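Local coordinates for DUF1993 domain-containing protein (Shewanella denitrificans, PDB 2OQM) that is of unknown function but belongs to the DinB-like helical-bundle proteins and forms a dimer of two identical subunits, at residues Q28-M32 with A154-Y159; I39-A43 with V174-D180; I70-Q74 with D99-T103. One frame throughout, in Å; residues are numbered along the deposited sequence.

Interaction 1: residues Q28-M32 with A154-Y159; sequences QFSKM and AIPNLY. With EDO (1,2-ethanediol), chain G.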
ATOM      1  N   GLN A  28      -5.971   6.498  -8.848  1.00 23.93           N
ATOM      2  CA  GLN A  28      -5.534   6.427  -7.448  1.00 23.99           C
ATOM      3  C   GLN A  28      -4.064   6.678  -7.264  1.00 24.45           C
ATOM      4  O   GLN A  28      -3.669   7.327  -6.294  1.00 21.72           O
ATOM      5  CB  GLN A  28      -6.036   5.129  -6.737  1.00 24.09           C
ATOM      6  CG  GLN A  28      -5.611   5.007  -5.292  1.00 25.19           C
ATOM      7  CD  GLN A  28      -6.216   6.026  -4.337  1.00 21.60           C
ATOM      8  OE1 GLN A  28      -7.162   6.789  -4.664  1.00 24.41           O
ATOM      9  NE2 GLN A  28      -5.694   6.021  -3.125  1.00 20.27           N
ATOM     10  N   PHE A  29      -3.224   6.259  -8.214  1.00 23.11           N
ATOM     11  CA  PHE A  29      -1.813   6.577  -8.109  1.00 23.00           C
ATOM     12  C   PHE A  29      -1.540   8.065  -8.272  1.00 23.96           C
ATOM     13  O   PHE A  29      -0.602   8.593  -7.639  1.00 22.07           O
ATOM     14  CB  PHE A  29      -0.985   5.886  -9.181  1.00 21.56           C
ATOM     15  CG  PHE A  29      -0.826   4.376  -9.032  1.00 25.41           C
ATOM     16  CD1 PHE A  29      -1.237   3.692  -7.893  1.00 24.45           C
ATOM     17  CD2 PHE A  29      -0.175   3.668 -10.034  1.00 28.60           C
ATOM     18  CE1 PHE A  29      -1.030   2.299  -7.790  1.00 26.88           C
ATOM     19  CE2 PHE A  29       0.036   2.313  -9.928  1.00 26.25           C
ATOM     20  CZ  PHE A  29      -0.405   1.629  -8.789  1.00 25.80           C
ATOM     21  N   SER A  30      -2.289   8.737  -9.155  1.00 26.09           N
ATOM     22  CA  SER A  30      -2.198  10.205  -9.262  1.00 23.38           C
ATOM     23  C   SER A  30      -2.593  10.910  -7.950  1.00 23.45           C
ATOM     24  O   SER A  30      -1.969  11.851  -7.536  1.00 24.14           O
ATOM     25  CB  SER A  30      -3.070  10.736 -10.417  1.00 24.98           C
ATOM     26  OG  SER A  30      -2.599  10.274 -11.700  1.00 23.48           O
ATOM     27  N   LYS A  31      -3.673  10.477  -7.340  1.00 24.27           N
ATOM     28  CA  LYS A  31      -4.062  10.960  -6.032  1.00 21.68           C
ATOM     29  C   LYS A  31      -2.986  10.796  -5.001  1.00 23.83           C
ATOM     30  O   LYS A  31      -2.677  11.713  -4.273  1.00 24.06           O
ATOM     31  CB  LYS A  31      -5.318  10.232  -5.545  1.00 24.36           C
ATOM     32  CG  LYS A  31      -5.876  10.826  -4.256  1.00 25.28           C
ATOM     33  CD  LYS A  31      -7.129  10.066  -3.720  1.00 24.13           C
ATOM     34  CE  LYS A  31      -7.713  10.728  -2.483  1.00 32.55           C
ATOM     35  NZ  LYS A  31      -8.691   9.844  -1.823  1.00 23.38           N
HETATM   36  N   MSE A  32      -2.392   9.615  -4.926  1.00 25.11           N
HETATM   37  CA  MSE A  32      -1.389   9.348  -3.911  1.00 23.27           C
HETATM   38  C   MSE A  32      -0.120  10.156  -4.187  1.00 22.13           C
HETATM   39  O   MSE A  32       0.571  10.536  -3.248  1.00 22.98           O
HETATM   40  CB  MSE A  32      -1.065   7.881  -3.875  1.00 21.51           C
HETATM   41  CG  MSE A  32      -2.186   6.956  -3.351  1.00 23.07           C
HETATM   42 SE   MSE A  32      -2.725   7.477  -1.564  0.75 19.38          SE
HETATM   43  CE  MSE A  32      -0.975   7.297  -0.714  1.00 21.42           C
ATOM     44  N   ALA A 154       2.537  -3.961  -8.501  1.00 24.82           N
ATOM     45  CA  ALA A 154       2.505  -2.519  -8.643  1.00 26.38           C
ATOM     46  C   ALA A 154       1.800  -1.829  -7.483  1.00 21.11           C
ATOM     47  O   ALA A 154       2.331  -0.871  -6.913  1.00 22.93           O
ATOM     48  CB  ALA A 154       1.866  -2.073 -10.006  1.00 23.00           C
ATOM     49  N   ILE A 155       0.606  -2.270  -7.105  1.00 26.68           N
ATOM     50  CA  ILE A 155      -0.084  -1.585  -6.025  1.00 24.09           C
ATOM     51  C   ILE A 155       0.674  -1.674  -4.682  1.00 23.65           C
ATOM     52  O   ILE A 155       0.930  -0.676  -4.022  1.00 24.15           O
ATOM     53  CB  ILE A 155      -1.584  -2.015  -5.903  1.00 23.35           C
ATOM     54  CG1 ILE A 155      -2.380  -1.504  -7.136  1.00 27.10           C
ATOM     55  CG2 ILE A 155      -2.179  -1.427  -4.652  1.00 26.29           C
ATOM     56  CD1 ILE A 155      -3.803  -2.124  -7.360  1.00 25.23           C
ATOM     57  N   PRO A 156       1.034  -2.886  -4.242  1.00 26.68           N
ATOM     58  CA  PRO A 156       1.822  -2.949  -2.978  1.00 23.73           C
ATOM     59  C   PRO A 156       3.064  -2.133  -2.986  1.00 25.35           C
ATOM     60  O   PRO A 156       3.393  -1.546  -1.978  1.00 24.40           O
ATOM     61  CB  PRO A 156       2.166  -4.431  -2.846  1.00 24.21           C
ATOM     62  CG  PRO A 156       1.009  -5.131  -3.583  1.00 26.35           C
ATOM     63  CD  PRO A 156       0.631  -4.220  -4.729  1.00 28.20           C
ATOM     64  N   ASN A 157       3.770  -2.092  -4.116  1.00 21.82           N
ATOM     65  CA  ASN A 157       5.002  -1.361  -4.197  1.00 23.85           C
ATOM     66  C   ASN A 157       4.811   0.163  -4.108  1.00 24.75           C
ATOM     67  O   ASN A 157       5.600   0.887  -3.466  1.00 24.70           O
ATOM     68  CB  ASN A 157       5.720  -1.701  -5.512  1.00 25.19           C
ATOM     69  CG  ASN A 157       6.702  -2.892  -5.385  1.00 24.29           C
ATOM     70  OD1 ASN A 157       7.254  -3.128  -4.337  1.00 30.42           O
ATOM     71  ND2 ASN A 157       6.892  -3.634  -6.485  1.00 26.39           N
ATOM     72  N   LEU A 158       3.801   0.665  -4.772  1.00 24.49           N
ATOM     73  CA  LEU A 158       3.521   2.096  -4.732  1.00 24.91           C
ATOM     74  C   LEU A 158       3.275   2.515  -3.288  1.00 22.76           C
ATOM     75  O   LEU A 158       3.865   3.479  -2.809  1.00 24.25           O
ATOM     76  CB  LEU A 158       2.280   2.420  -5.576  1.00 26.54           C
ATOM     77  CG  LEU A 158       1.821   3.853  -5.886  1.00 27.06           C
ATOM     78  CD1 LEU A 158       0.916   4.314  -4.806  1.00 25.21           C
ATOM     79  CD2 LEU A 158       2.923   4.787  -6.152  1.00 30.42           C
ATOM     80  N   TYR A 159       2.431   1.775  -2.575  1.00 23.35           N
ATOM     81  CA  TYR A 159       2.134   2.127  -1.172  1.00 23.00           C
ATOM     82  C   TYR A 159       3.342   1.915  -0.225  1.00 24.50           C
ATOM     83  O   TYR A 159       3.503   2.652   0.743  1.00 25.12           O
ATOM     84  CB  TYR A 159       0.888   1.400  -0.652  1.00 26.03           C
ATOM     85  CG  TYR A 159      -0.376   1.982  -1.270  1.00 22.67           C
ATOM     86  CD1 TYR A 159      -0.740   3.287  -1.049  1.00 24.00           C
ATOM     87  CD2 TYR A 159      -1.136   1.255  -2.189  1.00 25.41           C
ATOM     88  CE1 TYR A 159      -1.853   3.850  -1.654  1.00 25.25           C
ATOM     89  CE2 TYR A 159      -2.272   1.824  -2.785  1.00 24.43           C
ATOM     90  CZ  TYR A 159      -2.613   3.121  -2.535  1.00 25.11           C
ATOM     91  OH  TYR A 159      -3.781   3.667  -3.093  1.00 23.71           O
TER
HETATM   92  C1  EDO G 176      -5.004   0.748  -5.660  1.00 36.44           C
HETATM   93  O1  EDO G 176      -4.261   1.886  -6.040  1.00 27.42           O
HETATM   94  C2  EDO G 176      -6.134   1.152  -4.733  1.00 32.08           C
HETATM   95  O2  EDO G 176      -5.613   1.849  -3.620  1.00 22.78           O
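Phe-29 and Leu-158 make the main apolar contact between two nearly parallel helix turns, whose axes run 11.5 Å apart at 6°. Leu-158 lays its CG over one face of the Phe-29 ring, 4.0 Å from the centroid, a CH-pi contact displaced toward the rim. The far end of the same ring, CZ, reaches Ile-155 CG1 at 4.1 Å, so the ring spans much of the distance between the axes, together with Leu-158 and Tyr-159. Selenomethionine Met-32, bent at chi2 and chi3, crosses Tyr-159 at about a right angle and lies along the CE1 side of its ring: its CG is 3.6 Å from CE1, while SE sits at the ring edge in a Met-aromatic contact.

The polar element is one hydrogen bond, from Gln-28 NE2 to Tyr-159 OH (3.0 Å, 156°), with the hydroxyl oxygen almost in the amide plane. A bound 1,2-ethanediol, probably from the crystallisation liquor, places its O2 2.6 Å from the same OH, which gives this buried hydroxyl a second polar neighbour.

The contact joins helix 13-50 to helix 146-172 near the centre of the chain. Ala-80 and Thr-79 of helix 69-87 touch Phe-29 and Leu-158 respectively, Tyr-181 of helix 178-182 packs on Met-32 and Tyr-159, and Tyr-159 also meets Tyr-159 of the second subunit.

Interaction 2: residues I39-A43 with V174-D180; sequences IFDKA and VEVGKKD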
ATOM      1  N   ILE A  39       2.536  15.947   1.598  1.00 29.62           N
ATOM      2  CA  ILE A  39       3.481  15.490   2.618  1.00 29.23           C
ATOM      3  C   ILE A  39       4.769  16.346   2.635  1.00 29.67           C
ATOM      4  O   ILE A  39       5.264  16.707   3.705  1.00 28.61           O
ATOM      5  CB  ILE A  39       3.759  14.007   2.428  1.00 28.99           C
ATOM      6  CG1 ILE A  39       2.500  13.201   2.828  1.00 33.62           C
ATOM      7  CG2 ILE A  39       4.947  13.497   3.291  1.00 31.20           C
ATOM      8  CD1 ILE A  39       2.570  11.756   2.342  1.00 24.78           C
ATOM      9  N   PHE A  40       5.276  16.713   1.453  1.00 27.93           N
ATOM     10  CA  PHE A  40       6.487  17.508   1.357  1.00 26.05           C
ATOM     11  C   PHE A  40       6.274  18.944   1.704  1.00 27.98           C
ATOM     12  O   PHE A  40       7.217  19.640   2.144  1.00 28.32           O
ATOM     13  CB  PHE A  40       7.143  17.316  -0.003  1.00 30.07           C
ATOM     14  CG  PHE A  40       8.084  16.106  -0.031  1.00 28.90           C
ATOM     15  CD1 PHE A  40       9.338  16.192   0.544  1.00 33.80           C
ATOM     16  CD2 PHE A  40       7.670  14.873  -0.488  1.00 29.72           C
ATOM     17  CE1 PHE A  40      10.195  15.106   0.565  1.00 38.21           C
ATOM     18  CE2 PHE A  40       8.531  13.787  -0.475  1.00 36.12           C
ATOM     19  CZ  PHE A  40       9.785  13.905   0.064  1.00 36.46           C
ATOM     20  N   ASP A  41       5.046  19.425   1.531  1.00 27.00           N
ATOM     21  CA  ASP A  41       4.711  20.737   2.053  1.00 27.43           C
ATOM     22  C   ASP A  41       4.872  20.768   3.573  1.00 25.63           C
ATOM     23  O   ASP A  41       5.365  21.743   4.124  1.00 24.95           O
ATOM     24  CB  ASP A  41       3.279  21.166   1.699  1.00 28.22           C
ATOM     25  CG  ASP A  41       3.019  21.288   0.205  1.00 34.69           C
ATOM     26  OD1 ASP A  41       3.967  21.370  -0.634  1.00 33.03           O
ATOM     27  OD2 ASP A  41       1.804  21.281  -0.116  1.00 35.01           O
ATOM     28  N   LYS A  42       4.450  19.722   4.272  1.00 28.29           N
ATOM     29  CA  LYS A  42       4.698  19.657   5.717  1.00 26.77           C
ATOM     30  C   LYS A  42       6.175  19.566   6.045  1.00 27.35           C
ATOM     31  O   LYS A  42       6.605  20.186   7.008  1.00 29.62           O
ATOM     32  CB  LYS A  42       3.912  18.511   6.380  1.00 27.86           C
ATOM     33  CG  LYS A  42       2.407  18.685   6.155  1.00 36.06           C
ATOM     34  CD  LYS A  42       1.641  18.389   7.405  1.00 43.50           C
ATOM     35  CE  LYS A  42       0.188  18.772   7.292  1.00 47.85           C
ATOM     36  NZ  LYS A  42      -0.588  18.113   8.387  1.00 55.49           N
ATOM     37  N   ALA A  43       6.944  18.801   5.259  1.00 26.65           N
ATOM     38  CA  ALA A  43       8.409  18.715   5.462  1.00 25.33           C
ATOM     39  C   ALA A  43       9.081  20.096   5.319  1.00 25.28           C
ATOM     40  O   ALA A  43       9.918  20.460   6.115  1.00 24.23           O
ATOM     41  CB  ALA A  43       9.037  17.694   4.534  1.00 27.42           C
ATOM     42  N   VAL A 174       8.711  15.426  11.374  1.00 21.81           N
ATOM     43  CA  VAL A 174       7.697  16.077  10.585  1.00 21.15           C
ATOM     44  C   VAL A 174       6.321  15.620  11.025  1.00 23.14           C
ATOM     45  O   VAL A 174       6.063  14.452  11.066  1.00 22.80           O
ATOM     46  CB  VAL A 174       7.890  15.802   9.097  1.00 22.17           C
ATOM     47  CG1 VAL A 174       6.786  16.523   8.238  1.00 21.23           C
ATOM     48  CG2 VAL A 174       9.232  16.253   8.699  1.00 21.43           C
ATOM     49  N   GLU A 175       5.438  16.573  11.312  1.00 23.89           N
ATOM     50  CA  GLU A 175       4.091  16.272  11.813  1.00 29.80           C
ATOM     51  C   GLU A 175       3.155  15.968  10.640  1.00 28.30           C
ATOM     52  O   GLU A 175       2.268  16.703  10.327  1.00 30.18           O
ATOM     53  CB  GLU A 175       3.605  17.405  12.716  1.00 32.06           C
ATOM     54  CG  GLU A 175       4.434  17.494  14.052  1.00 35.80           C
ATOM     55  CD  GLU A 175       3.895  18.533  15.085  1.00 42.71           C
ATOM     56  OE1 GLU A 175       2.984  19.335  14.730  1.00 54.24           O
ATOM     57  OE2 GLU A 175       4.396  18.531  16.248  1.00 52.97           O
ATOM     58  N   VAL A 176       3.418  14.876   9.956  1.00 24.31           N
ATOM     59  CA  VAL A 176       2.525  14.427   8.908  1.00 25.11           C
ATOM     60  C   VAL A 176       1.657  13.434   9.611  1.00 26.95           C
ATOM     61  O   VAL A 176       2.108  12.785  10.568  1.00 28.11           O
ATOM     62  CB  VAL A 176       3.251  13.709   7.704  1.00 25.39           C
ATOM     63  CG1 VAL A 176       3.758  14.717   6.704  1.00 32.89           C
ATOM     64  CG2 VAL A 176       4.374  12.717   8.173  1.00 26.76           C
ATOM     65  N   GLY A 177       0.415  13.303   9.143  1.00 25.70           N
ATOM     66  CA  GLY A 177      -0.542  12.376   9.732  1.00 23.45           C
ATOM     67  C   GLY A 177      -1.201  11.549   8.670  1.00 24.06           C
ATOM     68  O   GLY A 177      -1.001  11.744   7.470  1.00 24.82           O
ATOM     69  N   LYS A 178      -2.009  10.605   9.100  1.00 26.33           N
ATOM     70  CA  LYS A 178      -2.711   9.722   8.154  1.00 25.19           C
ATOM     71  C   LYS A 178      -3.565  10.477   7.116  1.00 24.59           C
ATOM     72  O   LYS A 178      -3.635  10.072   5.972  1.00 26.38           O
ATOM     73  CB  LYS A 178      -3.601   8.787   8.952  1.00 29.00           C
ATOM     74  CG  LYS A 178      -4.459   7.849   8.098  1.00 36.39           C
ATOM     75  CD  LYS A 178      -3.589   6.909   7.228  1.00 34.47           C
ATOM     76  CE  LYS A 178      -2.992   5.821   8.090  1.00 30.04           C
ATOM     77  NZ  LYS A 178      -4.079   5.024   8.718  1.00 24.58           N
ATOM     78  N   LYS A 179      -4.190  11.583   7.505  1.00 25.04           N
ATOM     79  CA  LYS A 179      -4.969  12.375   6.536  1.00 27.44           C
ATOM     80  C   LYS A 179      -4.118  12.885   5.378  1.00 25.96           C
ATOM     81  O   LYS A 179      -4.624  13.070   4.278  1.00 26.73           O
ATOM     82  CB  LYS A 179      -5.711  13.552   7.207  1.00 30.43           C
ATOM     83  CG  LYS A 179      -6.779  13.102   8.174  1.00 42.57           C
ATOM     84  N   ASP A 180      -2.834  13.131   5.639  1.00 26.17           N
ATOM     85  CA  ASP A 180      -1.915  13.648   4.633  1.00 23.60           C
ATOM     86  C   ASP A 180      -1.591  12.582   3.633  1.00 22.89           C
ATOM     87  O   ASP A 180      -1.454  12.863   2.442  1.00 24.70           O
ATOM     88  CB  ASP A 180      -0.632  14.146   5.295  1.00 26.16           C
ATOM     89  CG  ASP A 180      -0.873  15.329   6.219  1.00 29.19           C
ATOM     90  OD1 ASP A 180      -1.615  16.272   5.834  1.00 30.10           O
ATOM     91  OD2 ASP A 180      -0.352  15.283   7.353  1.00 22.02           O
TER
HETATM   92  O   HOH W   1       0.959  19.089  10.831  1.00 44.53           O
HETATM   93  O   HOH W   2      -3.291  17.985   7.286  1.00 63.91           O
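Lys-42 reaches across from helix 13-50 to Asp-180 near the start of the short C-terminal helix, and its long side chain does two jobs on the way. Near the backbone it is apolar: CB rests against CG1 of Val-176 at 3.8 Å and lies close to CG1 of Val-174. Its chain bends at chi2 (-137°) and is extended beyond, which carries CD past Glu-175 O and brings the ammonium group up to the carboxylate. There Lys-42 NZ forms a salt bridge with Asp-180 OD2 at 3.0 Å, meeting the oxygen on its syn side; the bond to OD1 is weak.

Asp-180 turns its CG beside its own backbone N (chi1 -64°), and this places OD2 within 2.8 Å of the backbone N of Gly-177, the N-cap residue. The amide approaches from the anti side, so OD2 takes one donor on each of its two sides.

Branched residues fill the rest. Ile-39 CG2 meets Val-176 CG1 at 3.8 Å, the two side chains crossing at about a right angle, and CG1 of Ile-39 lies against CB of Asp-180. Val-174 packs its CG1 methyl on the backbone between Lys-42 and Ala-43, against C of the first and N of the second, where the small alanine lets the loop come close.

Two waters extend the polar side of the contact, one joining Lys-42 NZ to Glu-175 O and the other joining it to Asp-180 OD1. With a lysine and a backbone amide both on OD2, Asp-180 is probably kept ionised, and the same carboxylate ties the first turn of its helix to helix 13-50.

Interaction 3: residues I70-Q74 with D99-T103; sequences IRQVQ and DSETT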
ATOM      1  N   ILE A  70      15.015  10.578  -1.060  1.00 21.77           N
ATOM      2  CA  ILE A  70      15.054  10.944  -2.482  1.00 22.80           C
ATOM      3  C   ILE A  70      14.719   9.690  -3.314  1.00 24.49           C
ATOM      4  O   ILE A  70      13.879   9.707  -4.218  1.00 23.69           O
ATOM      5  CB  ILE A  70      16.422  11.451  -2.867  1.00 24.82           C
ATOM      6  CG1 ILE A  70      16.682  12.843  -2.300  1.00 27.30           C
ATOM      7  CG2 ILE A  70      16.534  11.486  -4.421  1.00 26.00           C
ATOM      8  CD1 ILE A  70      18.202  13.251  -2.196  1.00 25.31           C
ATOM      9  N   ARG A  71      15.334   8.578  -2.948  1.00 25.08           N
ATOM     10  CA  ARG A  71      15.148   7.341  -3.684  1.00 23.18           C
ATOM     11  C   ARG A  71      13.767   6.760  -3.557  1.00 23.33           C
ATOM     12  O   ARG A  71      13.182   6.289  -4.516  1.00 23.56           O
ATOM     13  CB  ARG A  71      16.194   6.285  -3.266  1.00 27.39           C
ATOM     14  CG  ARG A  71      17.589   6.585  -3.669  1.00 32.91           C
ATOM     15  CD  ARG A  71      17.821   6.391  -5.160  1.00 44.77           C
ATOM     16  NE  ARG A  71      17.784   5.011  -5.632  1.00 53.33           N
ATOM     17  CZ  ARG A  71      16.990   4.530  -6.604  1.00 54.60           C
ATOM     18  NH1 ARG A  71      16.108   5.312  -7.241  1.00 53.21           N
ATOM     19  NH2 ARG A  71      17.096   3.239  -6.966  1.00 50.10           N
ATOM     20  N   GLN A  72      13.191   6.816  -2.367  1.00 24.21           N
ATOM     21  CA  GLN A  72      11.835   6.364  -2.181  1.00 25.16           C
ATOM     22  C   GLN A  72      10.889   7.110  -3.113  1.00 26.41           C
ATOM     23  O   GLN A  72       9.961   6.486  -3.641  1.00 26.54           O
ATOM     24  CB  GLN A  72      11.358   6.570  -0.733  1.00 24.23           C
ATOM     25  CG  GLN A  72      12.099   5.828   0.374  1.00 27.57           C
ATOM     26  CD  GLN A  72      12.037   4.329   0.163  1.00 27.46           C
ATOM     27  OE1 GLN A  72      11.008   3.818  -0.266  1.00 28.08           O
ATOM     28  NE2 GLN A  72      13.126   3.617   0.467  1.00 27.60           N
ATOM     29  N   VAL A  73      11.065   8.427  -3.242  1.00 24.60           N
ATOM     30  CA  VAL A  73      10.180   9.259  -4.077  1.00 24.22           C
ATOM     31  C   VAL A  73      10.365   8.846  -5.528  1.00 24.47           C
ATOM     32  O   VAL A  73       9.379   8.648  -6.251  1.00 26.07           O
ATOM     33  CB  VAL A  73      10.423  10.756  -3.864  1.00 24.48           C
ATOM     34  CG1 VAL A  73       9.678  11.626  -4.882  1.00 21.44           C
ATOM     35  CG2 VAL A  73      10.022  11.145  -2.383  1.00 25.52           C
ATOM     36  N   GLN A  74      11.609   8.676  -5.937  1.00 24.80           N
ATOM     37  CA  GLN A  74      11.906   8.282  -7.295  1.00 25.33           C
ATOM     38  C   GLN A  74      11.275   6.920  -7.627  1.00 23.03           C
ATOM     39  O   GLN A  74      10.679   6.741  -8.704  1.00 25.13           O
ATOM     40  CB  GLN A  74      13.434   8.231  -7.516  1.00 22.47           C
ATOM     41  CG  GLN A  74      14.166   9.582  -7.387  1.00 22.30           C
ATOM     42  CD  GLN A  74      15.669   9.468  -7.414  1.00 26.12           C
ATOM     43  OE1 GLN A  74      16.217   8.465  -6.995  1.00 27.08           O
ATOM     44  NE2 GLN A  74      16.345  10.500  -7.934  1.00 26.84           N
ATOM     45  N   ASP A  99      17.360   9.688 -12.668  1.00 46.89           N
ATOM     46  CA  ASP A  99      17.465   9.668 -11.201  1.00 43.32           C
ATOM     47  C   ASP A  99      18.557  10.565 -10.637  1.00 41.57           C
ATOM     48  O   ASP A  99      19.182  10.256  -9.631  1.00 39.88           O
ATOM     49  CB  ASP A  99      17.632   8.250 -10.683  1.00 43.60           C
ATOM     50  CG  ASP A  99      16.332   7.449 -10.747  1.00 46.79           C
ATOM     51  OD1 ASP A  99      15.235   8.057 -10.786  1.00 46.02           O
ATOM     52  OD2 ASP A  99      16.408   6.210 -10.727  1.00 51.47           O
ATOM     53  N   SER A 100      18.742  11.706 -11.274  1.00 41.74           N
ATOM     54  CA  SER A 100      19.786  12.646 -10.880  1.00 41.86           C
ATOM     55  C   SER A 100      19.363  13.642  -9.795  1.00 39.37           C
ATOM     56  O   SER A 100      20.168  14.488  -9.395  1.00 39.62           O
ATOM     57  CB  SER A 100      20.196  13.443 -12.122  1.00 42.62           C
ATOM     58  OG  SER A 100      19.047  14.114 -12.665  1.00 50.24           O
ATOM     59  N   GLU A 101      18.099  13.586  -9.353  1.00 35.16           N
ATOM     60  CA  GLU A 101      17.553  14.614  -8.468  1.00 33.91           C
ATOM     61  C   GLU A 101      18.261  14.635  -7.127  1.00 35.09           C
ATOM     62  O   GLU A 101      18.522  13.583  -6.533  1.00 36.16           O
ATOM     63  CB  GLU A 101      16.065  14.368  -8.190  1.00 32.10           C
ATOM     64  CG  GLU A 101      15.134  14.521  -9.377  1.00 34.79           C
ATOM     65  CD  GLU A 101      14.883  13.262 -10.178  1.00 36.91           C
ATOM     66  OE1 GLU A 101      15.538  12.246  -9.929  1.00 30.52           O
ATOM     67  OE2 GLU A 101      14.047  13.312 -11.109  1.00 32.16           O
ATOM     68  N   THR A 102      18.558  15.827  -6.640  1.00 33.97           N
ATOM     69  CA  THR A 102      19.153  15.981  -5.319  1.00 35.96           C
ATOM     70  C   THR A 102      18.400  16.970  -4.444  1.00 35.61           C
ATOM     71  O   THR A 102      18.679  17.070  -3.250  1.00 36.99           O
ATOM     72  CB  THR A 102      20.645  16.412  -5.427  1.00 35.86           C
ATOM     73  OG1 THR A 102      20.762  17.631  -6.169  1.00 37.18           O
ATOM     74  CG2 THR A 102      21.460  15.355  -6.142  1.00 35.82           C
ATOM     75  N   THR A 103      17.444  17.698  -5.021  1.00 32.47           N
ATOM     76  CA  THR A 103      16.766  18.752  -4.309  1.00 28.68           C
ATOM     77  C   THR A 103      15.272  18.544  -4.311  1.00 28.52           C
ATOM     78  O   THR A 103      14.733  17.771  -5.113  1.00 28.80           O
ATOM     79  CB  THR A 103      17.057  20.105  -4.917  1.00 30.20           C
ATOM     80  OG1 THR A 103      16.369  20.227  -6.183  1.00 28.92           O
ATOM     81  CG2 THR A 103      18.594  20.306  -5.070  1.00 33.71           C
TER
HETATM   82  O   HOH W   3      14.074   4.702  -9.587  1.00 55.01           O
HETATM   83  O   HOH W   4      19.423  11.313  -7.195  1.00 53.74           O
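The turn 70-74 of helix 69-87 faces an irregular segment, with CA atoms 7.1 Å apart at Ile-70 and Thr-102 and 6.9 Å at Gln-74 and Asp-99, and Asp-99 has a positive phi (62°). Gln-74 is the central side chain. Extended beyond CG, it carries its amide out to the loop, and NE2 donates to Glu-101 OE1 at 2.8 Å, on the anti side of the carboxylate, in a rather bent bond (139°) tilted out of both the amide and the carboxylate planes. A weak second bond runs to Asp-99 O. The amide also lies stacked over the Asp-99 carboxylate, the planes 25° apart.

The other end of this amide is held from its own helix: Arg-71 NH1 donates to Gln-74 OE1 at 3.2 Å, close to the guanidinium plane. Glutamine suits the place because it can accept there and donate to the loop. Arg-71 NH1 and Asp-99 OD2, 3.6 Å apart, make a long salt bridge of charges alone, supplemented by a bridging water. Another water links Gln-74 NE2 with the carbonyl of Asp-99. Ile-70 rests its CG2 on the carbonyl oxygen of Glu-101.

The loop leads from helix 69-87 into helix 104-119, with Thr-103 as N-cap. Arg-110 of that second helix forms salt bridges with both Asp-99 and Glu-101, while Val-73, on the same turn as Gln-74, packs on Leu-107 and on Leu-36 of helix 13-50.

Interaction 1 is the core contact: every touching residue is buried, its centre is about 5 Å from the centre of the chain, and a single hydrogen bond accompanies aromatic and aliphatic packing. Interactions 2 and 3 are partly buried, their centres about 16 and 13 Å from that of the chain; both use charged groups and bridging waters, but interaction 2 adds aliphatic packing whereas interaction 3 is mainly polar. Interactions 1 and 2 share helix 13-50, pairing it first with helix 146-172 and then with the segment that follows that helix. Interaction 3 instead fastens a loop to helix 69-87. It still touches interaction 2, through Phe-40 CE2 and Val-73 CG2, 3.6 Å apart, apolar side chains that take no part across either contact.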